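Local structure of metagenomic carboxyl esterase MGS0156 (Uncultured organism, 5D8M) at residues Thr126-His140 and Lys159-Asp173. The protein probably hydrolyses carboxylic ester bonds, as a carboxyl esterase with an alpha/beta-hydrolase type of fold. Sequence-based numbering, arbitrary orientation.
Sequences TGGRWGSARNAAIIH and KGAVDVLEALVSYPD
Asp-163 takes a bond from the far segment on each of its carboxylate oxygens, a compact example of how one buried acid can tie two helices together directly, and the loop before one of them through Lys-159 and a water. OD1 accepts from Ser-132 OG at 2.9 Å, nearly along its C-O axis, while Lys-159 NZ takes its syn lone pair in a salt bridge. OD2 is met from above the carboxylate plane by Asn-135 ND2, 3.0 Å away, the amide being turned steeply against the carboxylate. Lys-159 runs extended until its last torsion bends (chi4 -67°), which lets NZ reach Trp-130 O at 2.9 Å as well as the acid. An alanine in place of Asp-163 would probably leave this buried ammonium without its counter-charge and Ser-132 OG without its acceptor. Farther along, Ala-136 CB packs on Ala-167 CB at 3.7 Å, where the helices come close. Helix 132-140 here follows strand 120-123 and helix 159-170 follows strand 151-157, so two successive beta-alpha units of the parallel sheet meet, crossing at -72°; the turn entering helix 159-170 is where alpha/beta hydrolases carry the nucleophile elbow. At the other end, His-140 and Tyr-171 form an offset stack, ring centroids 3.9 Å apart and planes within 10°. Asp-173 OD2 lies at the edge of the imidazole, in its plane, and accepts a nearly straight bond from NE2 at 2.8 Å, fixing the ring's rotation. In the second shell, two bonds with Gly-127 fix the rotation of the Asn-135 amide: ND2 gives a nearly straight one, in the amide plane, to Gly-127 O at 3.1 Å, and OD1 accepts from Gly-127 N, which sits above that plane. Water links Gly-127 O to Lys-159 NZ, and another joins Thr-126 OG1 to Asp-163 OD2. Glu-166, whose carboxylate lies against Ser-132 CB, is salt-bridged to Arg-230 of helix 227-236.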
loop_
_atom_site.group_PDB
_atom_site.type_symbol
_atom_site.label_atom_id
_atom_site.label_comp_id
_atom_site.label_asym_id
_atom_site.label_seq_id
_atom_site.Cartn_x
_atom_site.Cartn_y
_atom_site.Cartn_z
ATOM N N THR A 126 -0.569 1.322 -13.961
ATOM C CA THR A 126 0.815 0.863 -14.081
ATOM C C THR A 126 0.849 -0.488 -14.797
ATOM O O THR A 126 -0.200 -1.124 -14.985
ATOM C CB THR A 126 1.480 0.710 -12.695
ATOM O OG1 THR A 126 0.761 -0.263 -11.920
ATOM C CG2 THR A 126 1.507 2.034 -11.940
ATOM N N GLY A 127 2.037 -0.925 -15.208
ATOM C CA GLY A 127 2.193 -2.250 -15.767
ATOM C C GLY A 127 2.100 -3.260 -14.640
ATOM O O GLY A 127 2.902 -3.235 -13.697
ATOM N N GLY A 128 1.106 -4.137 -14.713
ATOM C CA GLY A 128 0.958 -5.178 -13.713
ATOM C C GLY A 128 2.131 -6.153 -13.704
ATOM O O GLY A 128 2.414 -6.779 -12.677
ATOM N N ARG A 129 2.803 -6.292 -14.847
ATOM C CA ARG A 129 3.928 -7.205 -14.960
ATOM C C ARG A 129 5.256 -6.505 -15.300
ATOM O O ARG A 129 6.186 -7.133 -15.809
ATOM C CB ARG A 129 3.600 -8.270 -16.010
ATOM C CG ARG A 129 2.318 -9.039 -15.681
ATOM C CD ARG A 129 2.191 -10.273 -16.540
ATOM N NE ARG A 129 1.661 -9.982 -17.870
ATOM C CZ ARG A 129 1.473 -10.907 -18.803
ATOM N NH1 ARG A 129 0.972 -10.580 -19.986
ATOM N NH2 ARG A 129 1.799 -12.163 -18.561
ATOM N N TRP A 130 5.349 -5.212 -15.000
ATOM C CA TRP A 130 6.521 -4.412 -15.365
ATOM C C TRP A 130 7.350 -4.022 -14.140
ATOM O O TRP A 130 6.814 -3.953 -13.053
ATOM C CB TRP A 130 6.082 -3.145 -16.096
ATOM C CG TRP A 130 5.596 -3.410 -17.509
ATOM C CD1 TRP A 130 5.650 -4.589 -18.198
ATOM C CD2 TRP A 130 5.015 -2.452 -18.399
ATOM N NE1 TRP A 130 5.133 -4.423 -19.470
ATOM C CE2 TRP A 130 4.738 -3.116 -19.612
ATOM C CE3 TRP A 130 4.692 -1.103 -18.285
ATOM C CZ2 TRP A 130 4.153 -2.470 -20.701
ATOM C CZ3 TRP A 130 4.105 -0.464 -19.370
ATOM C CH2 TRP A 130 3.856 -1.142 -20.561
ATOM N N GLY A 131 8.638 -3.721 -14.334
ATOM C CA GLY A 131 9.519 -3.364 -13.234
ATOM C C GLY A 131 9.240 -1.956 -12.721
ATOM O O GLY A 131 8.522 -1.174 -13.353
ATOM N N SER A 132 9.806 -1.631 -11.565
ATOM C CA SER A 132 9.577 -0.331 -10.947
ATOM C C SER A 132 10.092 0.860 -11.778
ATOM O O SER A 132 9.454 1.895 -11.791
ATOM C CB SER A 132 10.211 -0.304 -9.563
ATOM O OG SER A 132 9.427 -1.076 -8.676
ATOM N N ALA A 133 11.228 0.718 -12.467
ATOM C CA ALA A 133 11.737 1.821 -13.275
ATOM C C ALA A 133 10.775 2.192 -14.406
ATOM O O ALA A 133 10.521 3.377 -14.668
ATOM C CB ALA A 133 13.111 1.489 -13.848
ATOM N N ARG A 134 10.255 1.178 -15.087
ATOM C CA ARG A 134 9.314 1.419 -16.160
ATOM C C ARG A 134 8.010 2.070 -15.631
ATOM O O ARG A 134 7.466 2.994 -16.248
ATOM C CB ARG A 134 9.017 0.114 -16.895
ATOM C CG ARG A 134 8.186 0.339 -18.146
ATOM C CD ARG A 134 8.142 -0.893 -19.025
ATOM N NE ARG A 134 7.593 -0.595 -20.351
ATOM C CZ ARG A 134 7.484 -1.501 -21.319
ATOM N NH1 ARG A 134 7.867 -2.752 -21.095
ATOM N NH2 ARG A 134 6.994 -1.161 -22.504
ATOM N N ASN A 135 7.533 1.618 -14.474
ATOM C CA ASN A 135 6.309 2.182 -13.898
ATOM C C ASN A 135 6.526 3.574 -13.325
ATOM O O ASN A 135 5.625 4.407 -13.358
ATOM C CB ASN A 135 5.745 1.256 -12.819
ATOM C CG ASN A 135 5.014 0.078 -13.413
ATOM O OD1 ASN A 135 4.737 0.058 -14.605
ATOM N ND2 ASN A 135 4.674 -0.894 -12.588
ATOM N N ALA A 136 7.716 3.813 -12.791
ATOM C CA ALA A 136 8.093 5.138 -12.298
ATOM C C ALA A 136 7.990 6.187 -13.405
ATOM O O ALA A 136 7.574 7.318 -13.156
ATOM C CB ALA A 136 9.507 5.109 -11.726
ATOM N N ALA A 137 8.375 5.824 -14.627
ATOM C CA ALA A 137 8.270 6.777 -15.726
ATOM C C ALA A 137 6.802 7.065 -16.074
ATOM O O ALA A 137 6.442 8.192 -16.428
ATOM C CB ALA A 137 9.042 6.275 -16.950
ATOM N N ILE A 138 5.957 6.044 -15.982
ATOM C CA ILE A 138 4.524 6.211 -16.208
ATOM C C ILE A 138 3.941 7.216 -15.209
ATOM O O ILE A 138 3.203 8.141 -15.580
ATOM C CB ILE A 138 3.790 4.845 -16.099
ATOM C CG1 ILE A 138 4.170 3.990 -17.306
ATOM C CG2 ILE A 138 2.264 5.038 -15.985
ATOM C CD1 ILE A 138 3.719 2.504 -17.231
ATOM N N ILE A 139 4.309 7.034 -13.946
ATOM C CA ILE A 139 3.820 7.872 -12.863
ATOM C C ILE A 139 4.284 9.315 -13.060
ATOM O O ILE A 139 3.491 10.268 -12.960
ATOM C CB ILE A 139 4.293 7.318 -11.507
ATOM C CG1 ILE A 139 3.649 5.944 -11.264
ATOM C CG2 ILE A 139 3.938 8.279 -10.395
ATOM C CD1 ILE A 139 4.349 5.131 -10.172
ATOM N N HIS A 140 5.563 9.466 -13.371
ATOM C CA HIS A 140 6.130 10.757 -13.718
ATOM C C HIS A 140 5.316 11.484 -14.808
ATOM O O HIS A 140 5.020 12.676 -14.686
ATOM C CB HIS A 140 7.573 10.569 -14.188
ATOM C CG HIS A 140 8.287 11.845 -14.474
ATOM N ND1 HIS A 140 9.154 11.984 -15.536
ATOM C CD2 HIS A 140 8.287 13.037 -13.827
ATOM C CE1 HIS A 140 9.655 13.208 -15.532
ATOM N NE2 HIS A 140 9.142 13.868 -14.508
ATOM N N LYS A 159 3.305 -3.137 -4.589
ATOM C CA LYS A 159 4.428 -2.696 -5.424
ATOM C C LYS A 159 4.303 -1.220 -5.863
ATOM O O LYS A 159 5.300 -0.563 -6.211
ATOM C CB LYS A 159 4.556 -3.612 -6.653
ATOM C CG LYS A 159 5.775 -3.289 -7.543
ATOM C CD LYS A 159 6.006 -4.364 -8.603
ATOM C CE LYS A 159 6.893 -3.832 -9.732
ATOM N NZ LYS A 159 6.165 -2.747 -10.516
ATOM N N GLY A 160 3.079 -0.700 -5.861
ATOM C CA GLY A 160 2.861 0.695 -6.238
ATOM C C GLY A 160 3.640 1.665 -5.378
ATOM O O GLY A 160 4.082 2.733 -5.834
ATOM N N ALA A 161 3.820 1.293 -4.114
ATOM C CA ALA A 161 4.555 2.141 -3.193
ATOM C C ALA A 161 5.995 2.317 -3.632
ATOM O O ALA A 161 6.541 3.406 -3.537
ATOM C CB ALA A 161 4.502 1.555 -1.764
ATOM N N VAL A 162 6.621 1.256 -4.123
ATOM C CA VAL A 162 8.024 1.390 -4.474
ATOM C C VAL A 162 8.182 1.838 -5.912
ATOM O O VAL A 162 9.190 2.452 -6.224
ATOM C CB VAL A 162 8.801 0.095 -4.207
ATOM C CG1 VAL A 162 8.789 -0.169 -2.692
ATOM C CG2 VAL A 162 8.195 -1.072 -4.936
ATOM N N ASP A 163 7.173 1.604 -6.758
ATOM C CA ASP A 163 7.095 2.297 -8.044
ATOM C C ASP A 163 7.185 3.827 -7.790
ATOM O O ASP A 163 7.946 4.532 -8.438
ATOM C CB ASP A 163 5.787 1.969 -8.788
ATOM C CG ASP A 163 5.726 0.536 -9.342
ATOM O OD1 ASP A 163 6.748 -0.211 -9.340
ATOM O OD2 ASP A 163 4.614 0.163 -9.805
ATOM N N VAL A 164 6.430 4.332 -6.812
ATOM C CA VAL A 164 6.416 5.772 -6.526
ATOM C C VAL A 164 7.731 6.242 -5.888
ATOM O O VAL A 164 8.276 7.273 -6.291
ATOM C CB VAL A 164 5.208 6.156 -5.621
ATOM C CG1 VAL A 164 5.340 7.581 -5.081
ATOM C CG2 VAL A 164 3.896 6.049 -6.415
ATOM N N LEU A 165 8.265 5.488 -4.924
ATOM C CA LEU A 165 9.542 5.879 -4.309
ATOM C C LEU A 165 10.668 5.937 -5.353
ATOM O O LEU A 165 11.501 6.845 -5.328
ATOM C CB LEU A 165 9.930 4.909 -3.177
ATOM C CG LEU A 165 9.046 4.933 -1.920
ATOM C CD1 LEU A 165 9.633 4.074 -0.759
ATOM C CD2 LEU A 165 8.763 6.379 -1.457
ATOM N N GLU A 166 10.705 4.970 -6.261
ATOM C CA GLU A 166 11.726 5.004 -7.296
ATOM C C GLU A 166 11.532 6.225 -8.194
ATOM O O GLU A 166 12.501 6.835 -8.633
ATOM C CB GLU A 166 11.715 3.709 -8.123
ATOM C CG GLU A 166 12.088 2.478 -7.252
ATOM C CD GLU A 166 12.816 1.347 -7.995
ATOM O OE1 GLU A 166 13.049 1.437 -9.228
ATOM O OE2 GLU A 166 13.165 0.355 -7.317
ATOM N N ALA A 167 10.278 6.579 -8.454
ATOM C CA ALA A 167 9.985 7.776 -9.247
ATOM C C ALA A 167 10.491 9.041 -8.531
ATOM O O ALA A 167 11.134 9.900 -9.132
ATOM C CB ALA A 167 8.483 7.868 -9.521
ATOM N N LEU A 168 10.223 9.145 -7.236
ATOM C CA LEU A 168 10.635 10.339 -6.463
ATOM C C LEU A 168 12.148 10.487 -6.439
ATOM O O LEU A 168 12.685 11.577 -6.495
ATOM C CB LEU A 168 10.083 10.258 -5.034
ATOM C CG LEU A 168 8.559 10.384 -5.000
ATOM C CD1 LEU A 168 8.048 10.193 -3.609
ATOM C CD2 LEU A 168 8.161 11.772 -5.502
ATOM N N VAL A 169 12.838 9.361 -6.377
ATOM C CA VAL A 169 14.284 9.364 -6.417
ATOM C C VAL A 169 14.823 9.681 -7.806
ATOM O O VAL A 169 15.850 10.338 -7.942
ATOM C CB VAL A 169 14.845 8.007 -5.938
ATOM C CG1 VAL A 169 16.336 7.905 -6.237
ATOM C CG2 VAL A 169 14.592 7.846 -4.437
ATOM N N SER A 170 14.138 9.218 -8.845
ATOM C CA SER A 170 14.612 9.417 -10.221
ATOM C C SER A 170 14.294 10.793 -10.801
ATOM O O SER A 170 15.041 11.308 -11.634
ATOM C CB SER A 170 14.013 8.355 -11.144
ATOM O OG SER A 170 14.502 7.079 -10.788
ATOM N N TYR A 171 13.178 11.378 -10.383
ATOM C CA TYR A 171 12.715 12.618 -11.009
ATOM C C TYR A 171 12.559 13.723 -9.984
ATOM O O TYR A 171 11.532 13.822 -9.346
ATOM C CB TYR A 171 11.387 12.364 -11.737
ATOM C CG TYR A 171 11.455 11.187 -12.690
ATOM C CD1 TYR A 171 12.119 11.301 -13.908
ATOM C CD2 TYR A 171 10.854 9.975 -12.388
ATOM C CE1 TYR A 171 12.188 10.240 -14.793
ATOM C CE2 TYR A 171 10.925 8.897 -13.266
ATOM C CZ TYR A 171 11.589 9.035 -14.469
ATOM O OH TYR A 171 11.664 7.979 -15.356
ATOM N N PRO A 172 13.596 14.554 -9.813
ATOM C CA PRO A 172 13.508 15.687 -8.882
ATOM C C PRO A 172 12.298 16.589 -9.135
ATOM O O PRO A 172 11.767 17.168 -8.200
ATOM C CB PRO A 172 14.807 16.458 -9.141
ATOM C CG PRO A 172 15.751 15.430 -9.656
ATOM C CD PRO A 172 14.925 14.443 -10.440
ATOM N N ASP A 173 11.867 16.722 -10.380
ATOM C CA ASP A 173 10.702 17.555 -10.642
ATOM C C ASP A 173 9.419 16.925 -10.077
ATOM O O ASP A 173 8.523 17.641 -9.629
ATOM C CB ASP A 173 10.559 17.832 -12.139
ATOM C CG ASP A 173 10.540 16.564 -12.977
ATOM O OD1 ASP A 173 11.214 15.577 -12.610
ATOM O OD2 ASP A 173 9.862 16.562 -14.025
HETATM O O HOH W 1 2.397 -1.112 -9.875
HETATM O O HOH W 2 3.460 -3.535 -10.905
HETATM O O HOH W 3 12.249 5.310 -14.505
#